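Local coordinates for major capsid protein (PDB 5J7O) that builds most of a capsid shell of Faustovirus, a large double-stranded DNA virus, probably as trimers of a double jelly-roll protein, at residues Y157-Q160 / T164-V167; N210-P215 / F446-L451; T245-P250 / G264-A269; W551-F556 / F568-L573. One frame throughout, in Å; residues are numbered along the deposited sequence.

The four contacts are spread over a double jelly-roll subunit, and no ligand or catalytic site ties them together. Contacts 2 and 4 are neighbours, with centres about 11 Å apart: strands 444-453 and 567-570 lie side by side in one antiparallel sheet, and Ile-447 O and Leu-569 N, 3.0 Å apart, probably share a hydrogen bond. Contact 1 closes a turn after strand 149-158 in another sheet, its centre about 45 Å from that of contact 2. Contact 3 sits within a long loop between strands 232-240 and 273-280, centred about 41 Å from the centre of the chain. Contacts 3 and 4, about 53 Å apart between centres, both meet two neighbouring subunits.

Contact 1 of 4, residues Y157-Q160 / T164-V167; sequences YVNQ and TQTV
The backbones of Tyr-157 and Gln-165 are joined twice, once directly and once through water. Gln-165 N donates to Tyr-157 O over 2.8 Å; the bond is nearly straight at hydrogen (166°), yet the donor stands above the carbonyl plane, 40° out of it. The same oxygen receives a CA-H...O contact from Thr-164 CA at 3.3 Å. Next to it a water accepts from Tyr-157 N at 3.0 Å and donates to Gln-165 O at 2.9 Å, where a regular antiparallel pair would probably make its second bond directly.

Apolar contacts are looser. Val-167 CG2 lies at the edge of the Tyr-157 ring, 4.4 Å from CE2, while Val-158 CG1 reaches Thr-164 CA at 4.1 Å. The phenol oxygen of Tyr-157 is held by Ala-121 O.

Among the polar side chains, Gln-165 bends at its second torsion (chi2 -61°), folding its amide back beside that of Asn-159. The two side chains cross at about a right angle, with NE2 of Gln-165 3.6 Å from ND2 of Asn-159; Gln-165 NE2 is hydrogen-bonded to Thr-163 O. Asn-159 OD1 makes weak bonds to the backbone N atoms of Gly-162 and Thr-163, within the turn itself. A single beta bridge, Val-158 with Thr-164, closes a tight turn where strand 149-158, in a sheet of this double jelly-roll subunit, runs out into the loop leading to strand 170-177.

Contact 2 of 4, residues N210-P215 / F446-L451; sequences NKFHVP and FIYLGL
The backbones of Phe-212 and Tyr-448 stay well apart, their CA atoms 9.1 Å from each other, where the last turn of helix 203-212 passes over strand 444-453. Side chains span the gap. Tyr-448 rises from the strand and its hydroxyl meets the imidazole of His-213 at the ring edge, with NE2 and OH 2.4 Å apart. This is a hydrogen bond in which either atom could be the donor, though the modelled length is implausibly short and doubtful. The two side chains come from opposite directions and their rings meet rim to rim, planes at 79°, and neither ring lies over the other. ND1, at the other side of the imidazole, is hydrogen-bonded to Asn-557 O; the ring thus has a partner at each nitrogen, which probably limits its rotation.

The strand belongs to a four-stranded antiparallel sheet of the double jelly-roll, between strands 607-620 and 567-570, and the aromatic cluster of Phe-212, His-213 and Tyr-448 fastens the helix end to that sheet.

Phe-212 supplies the apolar half. With CG beside its own backbone N (chi1 -78°), its ring slides past Tyr-448 in the opposite sense, the rings tilted by 39° with centroids 5.5 Å apart, and its CD2 comes 3.6 Å from Tyr-448 CD2. Phe-212 CB lies 3.8 Å above the plane of the His-213 ring, over its centre. Further along, Phe-568 of the neighbouring strand meets the Phe-212 ring and stacks on that of Phe-446.

Contact 3 of 4, residues T245-P250 / G264-A269; sequences TPWGSP and GSPVNA
A long loop between strands 232-240 and 273-280 doubles back on itself at the interface between capsid subunits, and Trp-247 and Pro-266 meet where its two arms close. The proline lies over one face of the indole in a CH-pi contact: Pro-266 CG is 3.6 Å from the centroid of the five-membered ring, 20° off the ring normal. Its nearest indole atom is Trp-247 CD1, 3.4 Å from CG, with Pro-266 CB close behind at 3.6 Å from the same carbon. Tyr-480 of a second subunit meets the indole edge-to-face and also packs on Pro-266.

Thr-245 turns its hydroxyl away from its own backbone N (chi1 176°), into the path of the chain ahead. There OG1 accepts from Trp-247 N at 3.0 Å, forming an ST turn. A water 2.7 Å from Thr-245 OG1 donates to Val-267 O at 2.9 Å and joins the arms; both OG1 and this water lie at the edge of the Trp-247 ring, in its plane. Thr-245 CG2 passes Asn-268 OD1 at 4.0 Å.

The ST turn fixes the backbone at the tryptophan, whose own O bonds Gln-161 of the third subunit, while the N of Gly-248 bonds Gln-509 of the second. Without a direct hydrogen bond, the pairing of the arms rests on dispersion and one bound water, and the neighbouring subunits probably help to fix the loop.

Contact 4 of 4, residues W551-F556 / F568-L573; sequences WNYGSF and FLNFCL
Tyr-553 and Asn-570 are brought together by different first torsions: the tyrosine ring lies beside its own backbone N (chi1 -66°), whereas the asparagine amide extends opposite to its N (chi1 -176°) and reaches over the ring. The contact joins the residue just past helix 542-552 to strand 567-570, an outermost strand of an antiparallel jelly-roll sheet, and to the Asx turn that begins at its last residue.

In that turn Asn-570 OD1 accepts from Cys-572 N at 2.9 Å, a nearly straight bond at hydrogen, although the donor sits above the amide plane. Asn-570 ND2 gives a weak bond back to Cys-572 O at 2.7 Å. Held firmly at OD1 and weakly at ND2, the amide stands almost upright on the tyrosine, the two planes 85° apart. Its ND2 lies 3.2 Å above the ring plane, shifted toward the rim, with Tyr-553 CG and CD2 as its closest atoms. Asn-552 ND2 approaches the opposite face, 3.3 Å from the plane, so the ring is sandwiched between two amide nitrogens.

The ring edge is used as well. Leu-573 O lies in the ring plane, 3.4 Å from Tyr-553 CD2, and the Leu-573 side chain brings CD2 to 4.3 Å from Tyr-553 CE2. The tyrosine hydroxyl bonds across the subunit boundary to Tyr-73 OH of a second subunit, while Cys-572 O receives Tyr-71 OH of that same subunit. Between the two backbones, one water accepts from Gly-554 N at 2.7 Å and donates to Leu-573 O at 3.0 Å.

Contact 1 of 4, residues Y157-Q160 / T164-V167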
loop_
_atom_site.group_PDB
_atom_site.type_symbol
_atom_site.label_atom_id
_atom_site.label_comp_id
_atom_site.label_asym_id
_atom_site.label_seq_id
_atom_site.Cartn_x
_atom_site.Cartn_y
_atom_site.Cartn_z
ATOM N N TYR B 157 -34.005 -12.870 16.058
ATOM C CA TYR B 157 -32.725 -12.359 16.522
ATOM C C TYR B 157 -31.837 -13.518 16.949
ATOM O O TYR B 157 -32.292 -14.443 17.629
ATOM C CB TYR B 157 -32.899 -11.379 17.685
ATOM C CG TYR B 157 -33.656 -10.126 17.319
ATOM C CD1 TYR B 157 -33.120 -9.201 16.432
ATOM C CD2 TYR B 157 -34.905 -9.863 17.864
ATOM C CE1 TYR B 157 -33.808 -8.052 16.095
ATOM C CE2 TYR B 157 -35.601 -8.716 17.535
ATOM C CZ TYR B 157 -35.047 -7.816 16.649
ATOM O OH TYR B 157 -35.737 -6.672 16.318
ATOM N N VAL B 158 -30.569 -13.462 16.543
ATOM C CA VAL B 158 -29.589 -14.488 16.871
ATOM C C VAL B 158 -28.286 -13.813 17.274
ATOM O O VAL B 158 -28.048 -12.640 16.980
ATOM C CB VAL B 158 -29.338 -15.458 15.692
ATOM C CG1 VAL B 158 -30.564 -16.320 15.433
ATOM C CG2 VAL B 158 -28.952 -14.682 14.440
ATOM N N ASN B 159 -27.441 -14.571 17.968
ATOM C CA ASN B 159 -26.065 -14.160 18.197
ATOM C C ASN B 159 -25.205 -14.721 17.066
ATOM O O ASN B 159 -25.720 -15.283 16.095
ATOM C CB ASN B 159 -25.594 -14.600 19.583
ATOM C CG ASN B 159 -25.852 -16.070 19.854
ATOM O OD1 ASN B 159 -26.227 -16.826 18.958
ATOM N ND2 ASN B 159 -25.645 -16.484 21.100
ATOM N N GLN B 160 -23.880 -14.575 17.170
ATOM C CA GLN B 160 -23.014 -15.039 16.089
ATOM C C GLN B 160 -23.131 -16.545 15.894
ATOM O O GLN B 160 -23.141 -17.031 14.756
ATOM C CB GLN B 160 -21.560 -14.652 16.356
ATOM C CG GLN B 160 -20.636 -15.030 15.204
ATOM C CD GLN B 160 -19.175 -14.776 15.501
ATOM O OE1 GLN B 160 -18.689 -15.069 16.593
ATOM N NE2 GLN B 160 -18.462 -14.228 14.522
ATOM N N THR B 164 -31.099 -18.356 19.084
ATOM C CA THR B 164 -32.169 -17.369 19.068
ATOM C C THR B 164 -32.204 -16.582 20.375
ATOM O O THR B 164 -32.071 -17.147 21.464
ATOM C CB THR B 164 -33.515 -18.054 18.827
ATOM O OG1 THR B 164 -33.509 -18.675 17.535
ATOM C CG2 THR B 164 -34.661 -17.050 18.893
ATOM N N GLN B 165 -32.380 -15.268 20.258
ATOM C CA GLN B 165 -32.441 -14.365 21.398
ATOM C C GLN B 165 -33.878 -13.907 21.606
ATOM O O GLN B 165 -34.555 -13.514 20.650
ATOM C CB GLN B 165 -31.525 -13.157 21.186
ATOM C CG GLN B 165 -30.078 -13.530 20.915
ATOM C CD GLN B 165 -29.451 -14.287 22.067
ATOM O OE1 GLN B 165 -29.324 -13.763 23.174
ATOM N NE2 GLN B 165 -29.062 -15.532 21.815
ATOM N N THR B 166 -34.336 -13.958 22.855
ATOM C CA THR B 166 -35.705 -13.589 23.181
ATOM C C THR B 166 -35.856 -12.073 23.214
ATOM O O THR B 166 -34.965 -11.354 23.675
ATOM C CB THR B 166 -36.107 -14.185 24.532
ATOM O OG1 THR B 166 -35.822 -15.589 24.539
ATOM C CG2 THR B 166 -37.593 -13.985 24.789
ATOM N N VAL B 167 -36.991 -11.590 22.700
ATOM C CA VAL B 167 -37.307 -10.171 22.786
ATOM C C VAL B 167 -37.333 -9.745 24.246
ATOM O O VAL B 167 -37.823 -10.473 25.120
ATOM C CB VAL B 167 -38.646 -9.881 22.087
ATOM C CG1 VAL B 167 -39.200 -8.524 22.504
ATOM C CG2 VAL B 167 -38.471 -9.938 20.581
HETATM O O HOH W 1 -36.111 -13.418 18.183
#

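Contact 2 of 4, residues N210-P215 / F446-L451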
loop_
_atom_site.group_PDB
_atom_site.type_symbol
_atom_site.label_atom_id
_atom_site.label_comp_id
_atom_site.label_asym_id
_atom_site.label_seq_id
_atom_site.Cartn_x
_atom_site.Cartn_y
_atom_site.Cartn_z
ATOM N N ASN B 210 -3.651 15.371 7.764
ATOM C CA ASN B 210 -3.778 13.926 7.601
ATOM C C ASN B 210 -3.901 13.539 6.133
ATOM O O ASN B 210 -3.437 12.466 5.731
ATOM C CB ASN B 210 -4.986 13.425 8.396
ATOM C CG ASN B 210 -5.228 11.938 8.226
ATOM O OD1 ASN B 210 -4.459 11.110 8.715
ATOM N ND2 ASN B 210 -6.315 11.591 7.547
ATOM N N LYS B 211 -4.501 14.408 5.316
ATOM C CA LYS B 211 -4.729 14.076 3.916
ATOM C C LYS B 211 -3.540 14.430 3.028
ATOM O O LYS B 211 -3.301 13.748 2.026
ATOM C CB LYS B 211 -5.982 14.793 3.403
ATOM C CG LYS B 211 -7.281 14.421 4.118
ATOM C CD LYS B 211 -8.412 15.367 3.727
ATOM C CE LYS B 211 -9.576 15.300 4.707
ATOM N NZ LYS B 211 -10.267 13.979 4.693
ATOM N N PHE B 212 -2.776 15.467 3.377
ATOM C CA PHE B 212 -1.807 16.040 2.452
ATOM C C PHE B 212 -0.349 15.858 2.848
ATOM O O PHE B 212 0.524 16.071 2.001
ATOM C CB PHE B 212 -2.069 17.543 2.269
ATOM C CG PHE B 212 -3.216 17.854 1.354
ATOM C CD1 PHE B 212 -3.075 17.744 -0.020
ATOM C CD2 PHE B 212 -4.431 18.271 1.868
ATOM C CE1 PHE B 212 -4.131 18.036 -0.863
ATOM C CE2 PHE B 212 -5.489 18.566 1.031
ATOM C CZ PHE B 212 -5.340 18.447 -0.337
ATOM N N HIS B 213 -0.045 15.491 4.095
ATOM C CA HIS B 213 1.347 15.550 4.527
ATOM C C HIS B 213 1.775 14.308 5.298
ATOM O O HIS B 213 2.698 14.374 6.118
ATOM C CB HIS B 213 1.597 16.801 5.371
ATOM C CG HIS B 213 1.206 18.073 4.687
ATOM N ND1 HIS B 213 1.796 18.499 3.517
ATOM C CD2 HIS B 213 0.277 19.006 5.002
ATOM C CE1 HIS B 213 1.250 19.643 3.143
ATOM N NE2 HIS B 213 0.326 19.973 4.027
ATOM N N VAL B 214 1.134 13.172 5.051
ATOM C CA VAL B 214 1.561 11.921 5.673
ATOM C C VAL B 214 1.849 10.902 4.577
ATOM O O VAL B 214 0.956 10.128 4.199
ATOM C CB VAL B 214 0.514 11.389 6.664
ATOM C CG1 VAL B 214 1.086 10.216 7.443
ATOM C CG2 VAL B 214 0.060 12.491 7.610
ATOM N N PRO B 215 3.064 10.869 4.035
ATOM C CA PRO B 215 3.408 9.846 3.042
ATOM C C PRO B 215 3.395 8.456 3.659
ATOM O O PRO B 215 3.278 8.277 4.874
ATOM C CB PRO B 215 4.812 10.247 2.580
ATOM C CG PRO B 215 5.345 11.101 3.684
ATOM C CD PRO B 215 4.169 11.815 4.265
ATOM N N PHE B 446 -0.443 28.741 0.497
ATOM C CA PHE B 446 -1.426 27.864 -0.122
ATOM C C PHE B 446 -2.637 27.766 0.796
ATOM O O PHE B 446 -2.629 28.263 1.925
ATOM C CB PHE B 446 -0.840 26.481 -0.424
ATOM C CG PHE B 446 0.042 25.941 0.665
ATOM C CD1 PHE B 446 1.414 26.132 0.621
ATOM C CD2 PHE B 446 -0.497 25.235 1.728
ATOM C CE1 PHE B 446 2.230 25.637 1.619
ATOM C CE2 PHE B 446 0.316 24.734 2.728
ATOM C CZ PHE B 446 1.680 24.936 2.672
ATOM N N ILE B 447 -3.687 27.120 0.290
ATOM C CA ILE B 447 -4.969 27.030 0.982
ATOM C C ILE B 447 -5.525 25.621 0.816
ATOM O O ILE B 447 -5.659 25.132 -0.311
ATOM C CB ILE B 447 -5.984 28.063 0.448
ATOM C CG1 ILE B 447 -5.455 29.488 0.617
ATOM C CG2 ILE B 447 -7.329 27.904 1.143
ATOM C CD1 ILE B 447 -6.365 30.555 0.044
ATOM N N TYR B 448 -5.853 24.973 1.933
ATOM C CA TYR B 448 -6.608 23.728 1.892
ATOM C C TYR B 448 -8.092 24.051 1.758
ATOM O O TYR B 448 -8.612 24.910 2.478
ATOM C CB TYR B 448 -6.363 22.896 3.151
ATOM C CG TYR B 448 -4.909 22.660 3.502
ATOM C CD1 TYR B 448 -4.297 23.384 4.517
ATOM C CD2 TYR B 448 -4.155 21.702 2.836
ATOM C CE1 TYR B 448 -2.973 23.169 4.853
ATOM C CE2 TYR B 448 -2.828 21.480 3.163
ATOM C CZ TYR B 448 -2.243 22.216 4.173
ATOM O OH TYR B 448 -0.925 22.002 4.506
ATOM N N LEU B 449 -8.775 23.370 0.840
ATOM C CA LEU B 449 -10.163 23.684 0.529
ATOM C C LEU B 449 -11.023 22.428 0.566
ATOM O O LEU B 449 -10.571 21.330 0.228
ATOM C CB LEU B 449 -10.289 24.355 -0.848
ATOM C CG LEU B 449 -11.690 24.830 -1.247
ATOM C CD1 LEU B 449 -12.185 25.908 -0.292
ATOM C CD2 LEU B 449 -11.716 25.325 -2.684
ATOM N N GLY B 450 -12.273 22.609 0.980
ATOM C CA GLY B 450 -13.243 21.532 0.975
ATOM C C GLY B 450 -14.638 22.070 1.192
ATOM O O GLY B 450 -14.828 23.156 1.748
ATOM N N LEU B 451 -15.618 21.291 0.732
ATOM C CA LEU B 451 -17.040 21.600 0.905
ATOM C C LEU B 451 -17.669 20.379 1.569
ATOM O O LEU B 451 -18.152 19.468 0.893
ATOM C CB LEU B 451 -17.703 21.938 -0.430
ATOM C CG LEU B 451 -19.142 22.460 -0.391
ATOM C CD1 LEU B 451 -19.242 23.724 0.447
ATOM C CD2 LEU B 451 -19.663 22.709 -1.797
#

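Contact 3 of 4, residues T245-P250 / G264-A269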
loop_
_atom_site.group_PDB
_atom_site.type_symbol
_atom_site.label_atom_id
_atom_site.label_comp_id
_atom_site.label_asym_id
_atom_site.label_seq_id
_atom_site.Cartn_x
_atom_site.Cartn_y
_atom_site.Cartn_z
ATOM N N THR B 245 -6.931 -29.690 -7.940
ATOM C CA THR B 245 -8.075 -28.791 -7.954
ATOM C C THR B 245 -8.941 -29.045 -6.733
ATOM O O THR B 245 -8.954 -30.164 -6.206
ATOM C CB THR B 245 -8.910 -28.981 -9.231
ATOM O OG1 THR B 245 -10.077 -28.151 -9.176
ATOM C CG2 THR B 245 -9.334 -30.436 -9.374
ATOM N N PRO B 246 -9.664 -28.028 -6.248
ATOM C CA PRO B 246 -10.704 -28.286 -5.242
ATOM C C PRO B 246 -12.000 -28.801 -5.838
ATOM O O PRO B 246 -12.803 -29.396 -5.107
ATOM C CB PRO B 246 -10.908 -26.911 -4.593
ATOM C CG PRO B 246 -10.584 -25.951 -5.689
ATOM C CD PRO B 246 -9.470 -26.587 -6.484
ATOM N N TRP B 247 -12.224 -28.595 -7.133
ATOM C CA TRP B 247 -13.461 -29.029 -7.765
ATOM C C TRP B 247 -13.516 -30.547 -7.863
ATOM O O TRP B 247 -12.505 -31.208 -8.119
ATOM C CB TRP B 247 -13.590 -28.421 -9.161
ATOM C CG TRP B 247 -13.923 -26.965 -9.160
ATOM C CD1 TRP B 247 -13.067 -25.925 -9.380
ATOM C CD2 TRP B 247 -15.210 -26.383 -8.927
ATOM N NE1 TRP B 247 -13.742 -24.731 -9.300
ATOM C CE2 TRP B 247 -15.060 -24.985 -9.021
ATOM C CE3 TRP B 247 -16.475 -26.910 -8.647
ATOM C CZ2 TRP B 247 -16.127 -24.107 -8.845
ATOM C CZ3 TRP B 247 -17.532 -26.037 -8.473
ATOM C CH2 TRP B 247 -17.352 -24.651 -8.573
ATOM N N GLY B 248 -14.710 -31.098 -7.656
ATOM C CA GLY B 248 -14.904 -32.518 -7.878
ATOM C C GLY B 248 -14.604 -32.900 -9.315
ATOM O O GLY B 248 -14.782 -32.111 -10.244
ATOM N N SER B 249 -14.144 -34.138 -9.489
ATOM C CA SER B 249 -13.714 -34.590 -10.808
ATOM C C SER B 249 -14.784 -34.540 -11.902
ATOM O O SER B 249 -14.403 -34.304 -13.062
ATOM C CB SER B 249 -13.140 -36.012 -10.694
ATOM O OG SER B 249 -14.066 -36.900 -10.096
ATOM N N PRO B 250 -16.083 -34.755 -11.642
ATOM C CA PRO B 250 -17.051 -34.760 -12.756
ATOM C C PRO B 250 -17.090 -33.481 -13.582
ATOM O O PRO B 250 -17.572 -33.523 -14.720
ATOM C CB PRO B 250 -18.390 -35.004 -12.051
ATOM C CG PRO B 250 -18.029 -35.797 -10.867
ATOM C CD PRO B 250 -16.715 -35.241 -10.399
ATOM N N GLY B 264 -16.146 -23.100 -18.933
ATOM C CA GLY B 264 -16.814 -23.297 -17.666
ATOM C C GLY B 264 -16.381 -24.543 -16.924
ATOM O O GLY B 264 -16.779 -24.725 -15.766
ATOM N N SER B 265 -15.586 -25.404 -17.559
ATOM C CA SER B 265 -15.047 -26.587 -16.905
ATOM C C SER B 265 -13.675 -26.248 -16.341
ATOM O O SER B 265 -12.722 -26.083 -17.118
ATOM C CB SER B 265 -14.947 -27.745 -17.888
ATOM O OG SER B 265 -14.154 -28.795 -17.363
ATOM N N PRO B 266 -13.521 -26.126 -15.023
ATOM C CA PRO B 266 -12.205 -25.803 -14.464
ATOM C C PRO B 266 -11.198 -26.914 -14.717
ATOM O O PRO B 266 -11.550 -28.088 -14.863
ATOM C CB PRO B 266 -12.485 -25.638 -12.965
ATOM C CG PRO B 266 -13.749 -26.396 -12.727
ATOM C CD PRO B 266 -14.554 -26.255 -13.981
ATOM N N VAL B 267 -9.929 -26.522 -14.777
ATOM C CA VAL B 267 -8.826 -27.450 -14.975
ATOM C C VAL B 267 -7.873 -27.321 -13.792
ATOM O O VAL B 267 -8.042 -26.471 -12.917
ATOM C CB VAL B 267 -8.087 -27.208 -16.306
ATOM C CG1 VAL B 267 -9.049 -27.325 -17.478
ATOM C CG2 VAL B 267 -7.411 -25.847 -16.300
ATOM N N ASN B 268 -6.864 -28.189 -13.776
ATOM C CA ASN B 268 -5.864 -28.154 -12.718
ATOM C C ASN B 268 -5.181 -26.793 -12.669
ATOM O O ASN B 268 -5.095 -26.078 -13.671
ATOM C CB ASN B 268 -4.820 -29.250 -12.929
ATOM C CG ASN B 268 -5.359 -30.637 -12.643
ATOM O OD1 ASN B 268 -6.220 -30.817 -11.779
ATOM N ND2 ASN B 268 -4.848 -31.630 -13.363
ATOM N N ALA B 269 -4.700 -26.434 -11.485
ATOM C CA ALA B 269 -4.000 -25.173 -11.309
ATOM C C ALA B 269 -2.575 -25.273 -11.841
ATOM O O ALA B 269 -1.955 -26.339 -11.824
ATOM C CB ALA B 269 -3.981 -24.769 -9.835
HETATM O O HOH W 2 -9.253 -25.931 -10.386
#

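Contact 4 of 4, residues W551-F556 / F568-L573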
loop_
_atom_site.group_PDB
_atom_site.type_symbol
_atom_site.label_atom_id
_atom_site.label_comp_id
_atom_site.label_asym_id
_atom_site.label_seq_id
_atom_site.Cartn_x
_atom_site.Cartn_y
_atom_site.Cartn_z
ATOM N N TRP B 551 0.175 16.395 -7.198
ATOM C CA TRP B 551 1.105 15.514 -7.899
ATOM C C TRP B 551 2.355 16.267 -8.337
ATOM O O TRP B 551 3.475 15.766 -8.183
ATOM C CB TRP B 551 0.422 14.873 -9.108
ATOM C CG TRP B 551 1.371 14.141 -10.018
ATOM C CD1 TRP B 551 1.792 12.848 -9.897
ATOM C CD2 TRP B 551 2.018 14.664 -11.186
ATOM N NE1 TRP B 551 2.660 12.535 -10.917
ATOM C CE2 TRP B 551 2.815 13.633 -11.721
ATOM C CE3 TRP B 551 1.998 15.905 -11.831
ATOM C CZ2 TRP B 551 3.587 13.805 -12.869
ATOM C CZ3 TRP B 551 2.764 16.073 -12.969
ATOM C CH2 TRP B 551 3.547 15.030 -13.476
ATOM N N ASN B 552 2.184 17.477 -8.871
ATOM C CA ASN B 552 3.298 18.186 -9.489
ATOM C C ASN B 552 4.220 18.811 -8.447
ATOM O O ASN B 552 5.446 18.691 -8.544
ATOM C CB ASN B 552 2.765 19.255 -10.445
ATOM C CG ASN B 552 3.871 19.974 -11.194
ATOM O OD1 ASN B 552 4.492 19.411 -12.096
ATOM N ND2 ASN B 552 4.116 21.228 -10.832
ATOM N N TYR B 553 3.652 19.471 -7.445
ATOM C CA TYR B 553 4.413 20.281 -6.507
ATOM C C TYR B 553 4.733 19.516 -5.227
ATOM O O TYR B 553 4.137 18.480 -4.922
ATOM C CB TYR B 553 3.643 21.555 -6.149
ATOM C CG TYR B 553 3.452 22.524 -7.292
ATOM C CD1 TYR B 553 2.357 22.423 -8.139
ATOM C CD2 TYR B 553 4.359 23.551 -7.514
ATOM C CE1 TYR B 553 2.176 23.312 -9.180
ATOM C CE2 TYR B 553 4.187 24.444 -8.552
ATOM C CZ TYR B 553 3.095 24.321 -9.382
ATOM O OH TYR B 553 2.918 25.210 -10.418
ATOM N N GLY B 554 5.697 20.052 -4.476
ATOM C CA GLY B 554 5.921 19.658 -3.103
ATOM C C GLY B 554 6.792 18.441 -2.884
ATOM O O GLY B 554 7.341 18.290 -1.785
ATOM N N SER B 555 6.926 17.564 -3.872
ATOM C CA SER B 555 7.759 16.351 -3.764
ATOM C C SER B 555 7.217 15.512 -2.602
ATOM O O SER B 555 5.992 15.406 -2.436
ATOM C CB SER B 555 9.222 16.741 -3.651
ATOM O OG SER B 555 10.017 15.633 -3.270
ATOM N N PHE B 556 8.085 14.919 -1.778
ATOM C CA PHE B 556 7.642 14.064 -0.682
ATOM C C PHE B 556 6.945 14.834 0.434
ATOM O O PHE B 556 6.410 14.203 1.353
ATOM C CB PHE B 556 8.830 13.285 -0.107
ATOM C CG PHE B 556 9.976 14.156 0.331
ATOM C CD1 PHE B 556 9.979 14.740 1.588
ATOM C CD2 PHE B 556 11.056 14.380 -0.508
ATOM C CE1 PHE B 556 11.029 15.539 1.995
ATOM C CE2 PHE B 556 12.110 15.177 -0.105
ATOM C CZ PHE B 556 12.096 15.757 1.148
ATOM N N PHE B 568 -6.232 21.658 -3.060
ATOM C CA PHE B 568 -5.006 22.334 -2.643
ATOM C C PHE B 568 -4.744 23.484 -3.607
ATOM O O PHE B 568 -4.346 23.255 -4.755
ATOM C CB PHE B 568 -3.833 21.349 -2.618
ATOM C CG PHE B 568 -2.570 21.905 -2.021
ATOM C CD1 PHE B 568 -1.635 22.547 -2.816
ATOM C CD2 PHE B 568 -2.306 21.765 -0.668
ATOM C CE1 PHE B 568 -0.470 23.051 -2.274
ATOM C CE2 PHE B 568 -1.139 22.268 -0.119
ATOM C CZ PHE B 568 -0.221 22.912 -0.924
ATOM N N LEU B 569 -4.973 24.714 -3.150
ATOM C CA LEU B 569 -4.757 25.908 -3.964
ATOM C C LEU B 569 -3.354 26.435 -3.679
ATOM O O LEU B 569 -3.113 27.028 -2.626
ATOM C CB LEU B 569 -5.809 26.972 -3.659
ATOM C CG LEU B 569 -7.266 26.550 -3.448
ATOM C CD1 LEU B 569 -8.119 27.761 -3.097
ATOM C CD2 LEU B 569 -7.821 25.848 -4.670
ATOM N N ASN B 570 -2.437 26.240 -4.622
ATOM C CA ASN B 570 -1.026 26.533 -4.407
ATOM C C ASN B 570 -0.649 27.888 -4.994
ATOM O O ASN B 570 -1.114 28.265 -6.073
ATOM C CB ASN B 570 -0.150 25.440 -5.023
ATOM C CG ASN B 570 1.323 25.647 -4.741
ATOM O OD1 ASN B 570 1.698 26.367 -3.816
ATOM N ND2 ASN B 570 2.172 25.011 -5.540
ATOM N N PHE B 571 0.210 28.614 -4.272
ATOM C CA PHE B 571 0.713 29.907 -4.721
ATOM C C PHE B 571 2.226 30.025 -4.570
ATOM O O PHE B 571 2.776 31.110 -4.796
ATOM C CB PHE B 571 0.026 31.047 -3.963
ATOM C CG PHE B 571 -1.470 30.953 -3.958
ATOM C CD1 PHE B 571 -2.205 31.340 -5.066
ATOM C CD2 PHE B 571 -2.142 30.476 -2.845
ATOM C CE1 PHE B 571 -3.584 31.256 -5.062
ATOM C CE2 PHE B 571 -3.520 30.389 -2.836
ATOM C CZ PHE B 571 -4.241 30.779 -3.947
ATOM N N CYS B 572 2.907 28.950 -4.185
ATOM C CA CYS B 572 4.358 28.932 -4.082
ATOM C C CYS B 572 4.902 27.760 -4.888
ATOM O O CYS B 572 4.170 26.836 -5.253
ATOM C CB CYS B 572 4.824 28.831 -2.623
ATOM S SG CYS B 572 4.375 27.287 -1.802
ATOM N N LEU B 573 6.206 27.808 -5.163
ATOM C CA LEU B 573 6.826 26.764 -5.970
ATOM C C LEU B 573 7.129 25.510 -5.163
ATOM O O LEU B 573 7.123 24.407 -5.721
ATOM C CB LEU B 573 8.111 27.285 -6.615
ATOM C CG LEU B 573 7.950 28.252 -7.787
ATOM C CD1 LEU B 573 9.310 28.687 -8.307
ATOM C CD2 LEU B 573 7.128 27.612 -8.895
HETATM O O HOH W 3 7.827 21.497 -5.437
#